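Local coordinates for protein neisseria adhesin A (Neisseria meningitidis, PDB 4CJD) that probably adheres to human epithelial cells and induces bacterial uptake by them, as a trimeric autotransporter adhesin on the meningococcal surface, at residues A[20-23]-A[24-27]; A[60-63]-A[64-68]. All coordinates share one frame; numbering follows the deposited sequence.

Interaction 1 of 2, residues A[20-23]-A[24-27]; sequences VYNN and TQDI. Unlike the reference sequence in segment 20-23: Val20 (reference Ser).
With CG of Tyr21 anti to the backbone N (chi1 -176°) and the chain of Gln25 extended beyond CG (chi2 -170°), the phenol ring and the amide of the next turn are brought together. They meet obliquely, their planes 43° apart, and CE2 of Tyr21 lies 3.4 Å from CD of Gln25. The phenol OH is hydrogen-bonded to the carbonyl O of Thr35, and NE2 of Gln25 weakly to the same atom, so the pair leans on strand 35-40. A water in the plane of the Tyr21 ring, at its edge, gives a hydrogen bond to OE1 of Gln25 (2.7 Å) and a weak one to OD1 of Asn22, while ND2 of Asn22 is hydrogen-bonded to O of Val18 and of Tyr37.

One residue before Tyr21, O of Val20 accepts twice from Thr24: from the backbone N and, 2.8 Å away and above the carbonyl plane, from OG1. That hydroxyl accepts from ND2 of Asn23 of a second subunit. Asp26 forms a salt bridge with Lys65 of the third subunit. Helix 9-28 thus turns polar groups towards its trimer partners beside the apolar Val20 and Ile27, and the threonine hydroxyl links intrahelical bonding to trimer assembly.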
loop_
_atom_site.group_PDB
_atom_site.type_symbol
_atom_site.label_atom_id
_atom_site.label_comp_id
_atom_site.label_asym_id
_atom_site.label_seq_id
_atom_site.Cartn_x
_atom_site.Cartn_y
_atom_site.Cartn_z
ATOM N N VAL A 20 6.517 -37.852 -18.665
ATOM C CA VAL A 20 5.935 -37.780 -17.313
ATOM C C VAL A 20 6.966 -37.326 -16.276
ATOM O O VAL A 20 6.712 -36.439 -15.452
ATOM C CB VAL A 20 5.355 -39.165 -16.856
ATOM C CG1 VAL A 20 5.168 -39.197 -15.352
ATOM C CG2 VAL A 20 4.061 -39.451 -17.532
ATOM N N TYR A 21 8.149 -37.928 -16.327
ATOM C CA TYR A 21 9.216 -37.570 -15.379
ATOM C C TYR A 21 9.564 -36.093 -15.491
ATOM O O TYR A 21 9.681 -35.414 -14.509
ATOM C CB TYR A 21 10.466 -38.430 -15.626
ATOM C CG TYR A 21 11.615 -38.219 -14.641
ATOM C CD1 TYR A 21 11.667 -38.914 -13.429
ATOM C CD2 TYR A 21 12.640 -37.322 -14.920
ATOM C CE1 TYR A 21 12.739 -38.727 -12.529
ATOM C CE2 TYR A 21 13.704 -37.124 -14.041
ATOM C CZ TYR A 21 13.765 -37.835 -12.848
ATOM O OH TYR A 21 14.852 -37.645 -11.980
ATOM N N ASN A 22 9.683 -35.593 -16.718
ATOM C CA ASN A 22 10.008 -34.202 -16.903
ATOM C C ASN A 22 8.926 -33.243 -16.375
ATOM O O ASN A 22 9.242 -32.269 -15.719
ATOM C CB ASN A 22 10.303 -33.963 -18.395
ATOM C CG ASN A 22 11.747 -34.310 -18.734
ATOM O OD1 ASN A 22 12.650 -33.524 -18.465
ATOM N ND2 ASN A 22 11.977 -35.509 -19.265
ATOM N N ASN A 23 7.650 -33.533 -16.637
ATOM C CA ASN A 23 6.563 -32.747 -16.067
ATOM C C ASN A 23 6.544 -32.828 -14.562
ATOM O O ASN A 23 6.275 -31.832 -13.861
ATOM C CB ASN A 23 5.220 -33.220 -16.633
ATOM C CG ASN A 23 5.056 -32.849 -18.100
ATOM O OD1 ASN A 23 5.801 -32.044 -18.606
ATOM N ND2 ASN A 23 4.105 -33.452 -18.773
ATOM N N THR A 24 6.817 -34.017 -14.034
ATOM C CA THR A 24 6.878 -34.178 -12.571
ATOM C C THR A 24 7.998 -33.309 -11.967
ATOM O O THR A 24 7.787 -32.629 -10.947
ATOM C CB THR A 24 7.047 -35.693 -12.229
ATOM O OG1 THR A 24 5.944 -36.391 -12.807
ATOM C CG2 THR A 24 7.111 -35.954 -10.706
ATOM N N GLN A 25 9.171 -33.241 -12.625
ATOM C CA GLN A 25 10.195 -32.290 -12.165
ATOM C C GLN A 25 9.767 -30.828 -12.307
ATOM O O GLN A 25 10.053 -30.006 -11.417
ATOM C CB GLN A 25 11.526 -32.498 -12.918
ATOM C CG GLN A 25 12.228 -33.787 -12.568
ATOM C CD GLN A 25 13.635 -33.862 -13.129
ATOM O OE1 GLN A 25 13.874 -33.554 -14.297
ATOM N NE2 GLN A 25 14.570 -34.284 -12.299
ATOM N N ASP A 26 9.093 -30.482 -13.415
ATOM C CA ASP A 26 8.532 -29.139 -13.535
ATOM C C ASP A 26 7.613 -28.791 -12.375
ATOM O O ASP A 26 7.627 -27.663 -11.835
ATOM C CB ASP A 26 7.741 -28.965 -14.845
ATOM C CG ASP A 26 8.633 -28.710 -16.019
ATOM O OD1 ASP A 26 9.854 -28.545 -15.821
ATOM O OD2 ASP A 26 8.118 -28.673 -17.128
ATOM N N ILE A 27 6.801 -29.750 -11.983
ATOM C CA ILE A 27 5.824 -29.474 -10.918
ATOM C C ILE A 27 6.433 -29.469 -9.518
ATOM O O ILE A 27 6.098 -28.620 -8.656
ATOM C CB ILE A 27 4.659 -30.498 -10.993
ATOM C CG1 ILE A 27 3.794 -30.206 -12.234
ATOM C CG2 ILE A 27 3.740 -30.477 -9.703
ATOM C CD1 ILE A 27 2.888 -31.421 -12.616
HETATM O O HOH W 1 14.170 -35.013 -16.548
#

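Interaction 2 of 2, residues A[60-63]-A[64-68]; sequences GGLG and LKEVL
The backbone of Gly63, with a positive phi (86°) and an extended psi, takes a shape that residues with a side chain rarely adopt, and this makes the turn from the loop into the helix that opens at Leu64. O of Gly63 then accepts from N of Val67 at 3.1 Å, a straight bond with an N-H...O angle of 164°, and N of Leu68 follows on O of Leu64 at 2.9 Å. Two further glycines of positive phi, Gly60 and Gly61, lead the loop up to Leu62.

Gly63 stands at the N-cap position, where a glycine has no side chain to offer to the first-turn N-H groups. A water serves one of them: it accepts from N of Glu66 at 2.8 Å and donates to O of Leu62, bridging loop and helix. Here the coiled coil of the trimer begins, a helix running from 64 to 113. Leu64 packs on Leu64 of the second subunit and on Leu68 of the third, while NZ of Lys65 is hydrogen-bonded to OD1 of Asn28 of its own chain.

Among the side chains, Leu62 covers the first turn from the loop side. Its CD1 meets CG2 of Val67 at 3.9 Å, the two side chains crossing at about a right angle, and its CD2 lies 4.0 Å from CG of Glu66. With CG of Glu66 anti to the backbone N (chi1 179°), the aliphatic part of that chain passes at a slant across CD2 of Leu62, and the bend at chi2 carries the carboxylate away from the loop. CB of Glu66 rests 3.3 Å from O of Leu62, and CG2 of Val67 packs against O of Gly63.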
loop_
_atom_site.group_PDB
_atom_site.type_symbol
_atom_site.label_atom_id
_atom_site.label_comp_id
_atom_site.label_asym_id
_atom_site.label_seq_id
_atom_site.Cartn_x
_atom_site.Cartn_y
_atom_site.Cartn_z
ATOM N N GLY A 60 14.728 -21.840 -11.412
ATOM C CA GLY A 60 15.868 -22.290 -10.626
ATOM C C GLY A 60 15.580 -23.652 -9.998
ATOM O O GLY A 60 16.086 -23.958 -8.948
ATOM N N GLY A 61 14.744 -24.468 -10.643
ATOM C CA GLY A 61 14.496 -25.819 -10.150
ATOM C C GLY A 61 13.564 -25.902 -8.945
ATOM O O GLY A 61 13.383 -26.959 -8.346
ATOM N N LEU A 62 12.957 -24.786 -8.570
ATOM C CA LEU A 62 12.061 -24.808 -7.417
ATOM C C LEU A 62 10.831 -25.671 -7.652
ATOM O O LEU A 62 10.273 -26.252 -6.708
ATOM C CB LEU A 62 11.614 -23.384 -7.071
ATOM C CG LEU A 62 12.562 -22.433 -6.346
ATOM C CD1 LEU A 62 11.889 -21.049 -6.229
ATOM C CD2 LEU A 62 12.973 -22.985 -4.987
ATOM N N GLY A 63 10.356 -25.675 -8.902
ATOM C CA GLY A 63 9.101 -26.326 -9.246
ATOM C C GLY A 63 7.905 -25.441 -9.035
ATOM O O GLY A 63 7.943 -24.494 -8.238
ATOM N N LEU A 64 6.839 -25.697 -9.792
ATOM C CA LEU A 64 5.648 -24.853 -9.723
ATOM C C LEU A 64 5.018 -24.795 -8.313
ATOM O O LEU A 64 4.604 -23.721 -7.835
ATOM C CB LEU A 64 4.613 -25.358 -10.745
ATOM C CG LEU A 64 5.106 -25.444 -12.212
ATOM C CD1 LEU A 64 4.050 -26.065 -13.086
ATOM C CD2 LEU A 64 5.524 -24.101 -12.778
ATOM N N LYS A 65 4.956 -25.932 -7.632
ATOM C CA LYS A 65 4.323 -25.943 -6.284
ATOM C C LYS A 65 5.056 -25.018 -5.311
ATOM O O LYS A 65 4.441 -24.225 -4.604
ATOM C CB LYS A 65 4.272 -27.379 -5.691
ATOM C CG LYS A 65 3.350 -28.381 -6.499
ATOM C CD LYS A 65 3.260 -29.811 -5.729
ATOM C CE LYS A 65 2.698 -31.028 -6.531
ATOM N NZ LYS A 65 3.043 -32.530 -6.102
ATOM N N GLU A 66 6.383 -25.110 -5.289
ATOM C CA GLU A 66 7.122 -24.283 -4.381
ATOM C C GLU A 66 7.030 -22.802 -4.731
ATOM O O GLU A 66 6.999 -21.950 -3.832
ATOM C CB GLU A 66 8.604 -24.719 -4.335
ATOM C CG GLU A 66 9.430 -23.843 -3.383
ATOM C CD GLU A 66 8.913 -23.890 -1.954
ATOM O OE1 GLU A 66 8.234 -24.868 -1.602
ATOM O OE2 GLU A 66 9.140 -22.929 -1.195
ATOM N N VAL A 67 7.044 -22.454 -6.022
ATOM C CA VAL A 67 6.915 -21.023 -6.351
ATOM C C VAL A 67 5.521 -20.545 -5.896
ATOM O O VAL A 67 5.351 -19.437 -5.312
ATOM C CB VAL A 67 7.114 -20.747 -7.893
ATOM C CG1 VAL A 67 6.886 -19.243 -8.222
ATOM C CG2 VAL A 67 8.557 -21.160 -8.329
ATOM N N LEU A 68 4.510 -21.363 -6.149
ATOM C CA LEU A 68 3.173 -20.963 -5.687
ATOM C C LEU A 68 3.146 -20.782 -4.160
ATOM O O LEU A 68 2.536 -19.822 -3.663
ATOM C CB LEU A 68 2.114 -21.972 -6.124
ATOM C CG LEU A 68 1.653 -21.862 -7.580
ATOM C CD1 LEU A 68 0.866 -23.102 -7.978
ATOM C CD2 LEU A 68 0.829 -20.624 -7.790
HETATM O O HOH W 2 7.765 -27.331 -6.324
#

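How the interactions relate
From the N terminus, interaction 1 comes first, within the last turns of helix 9-28. The chain then leaves for the antiparallel strands 35-40 and 43-48 and the short helix 51-56, and returns through the glycine-rich loop to interaction 2, where helix 64-113 begins. The two contacts are local and in series, neither nesting nor crossing, with centres about 12 Å apart. The excursion between them is closed by probable backbone hydrogen bonds from N of Leu64 to O of Asp26 and from N of Lys65 to O of Ile27. The end of one helix is thereby spliced to the start of the other, tying the N-terminal helix of the head to the start of the head's long coiled-coil helix.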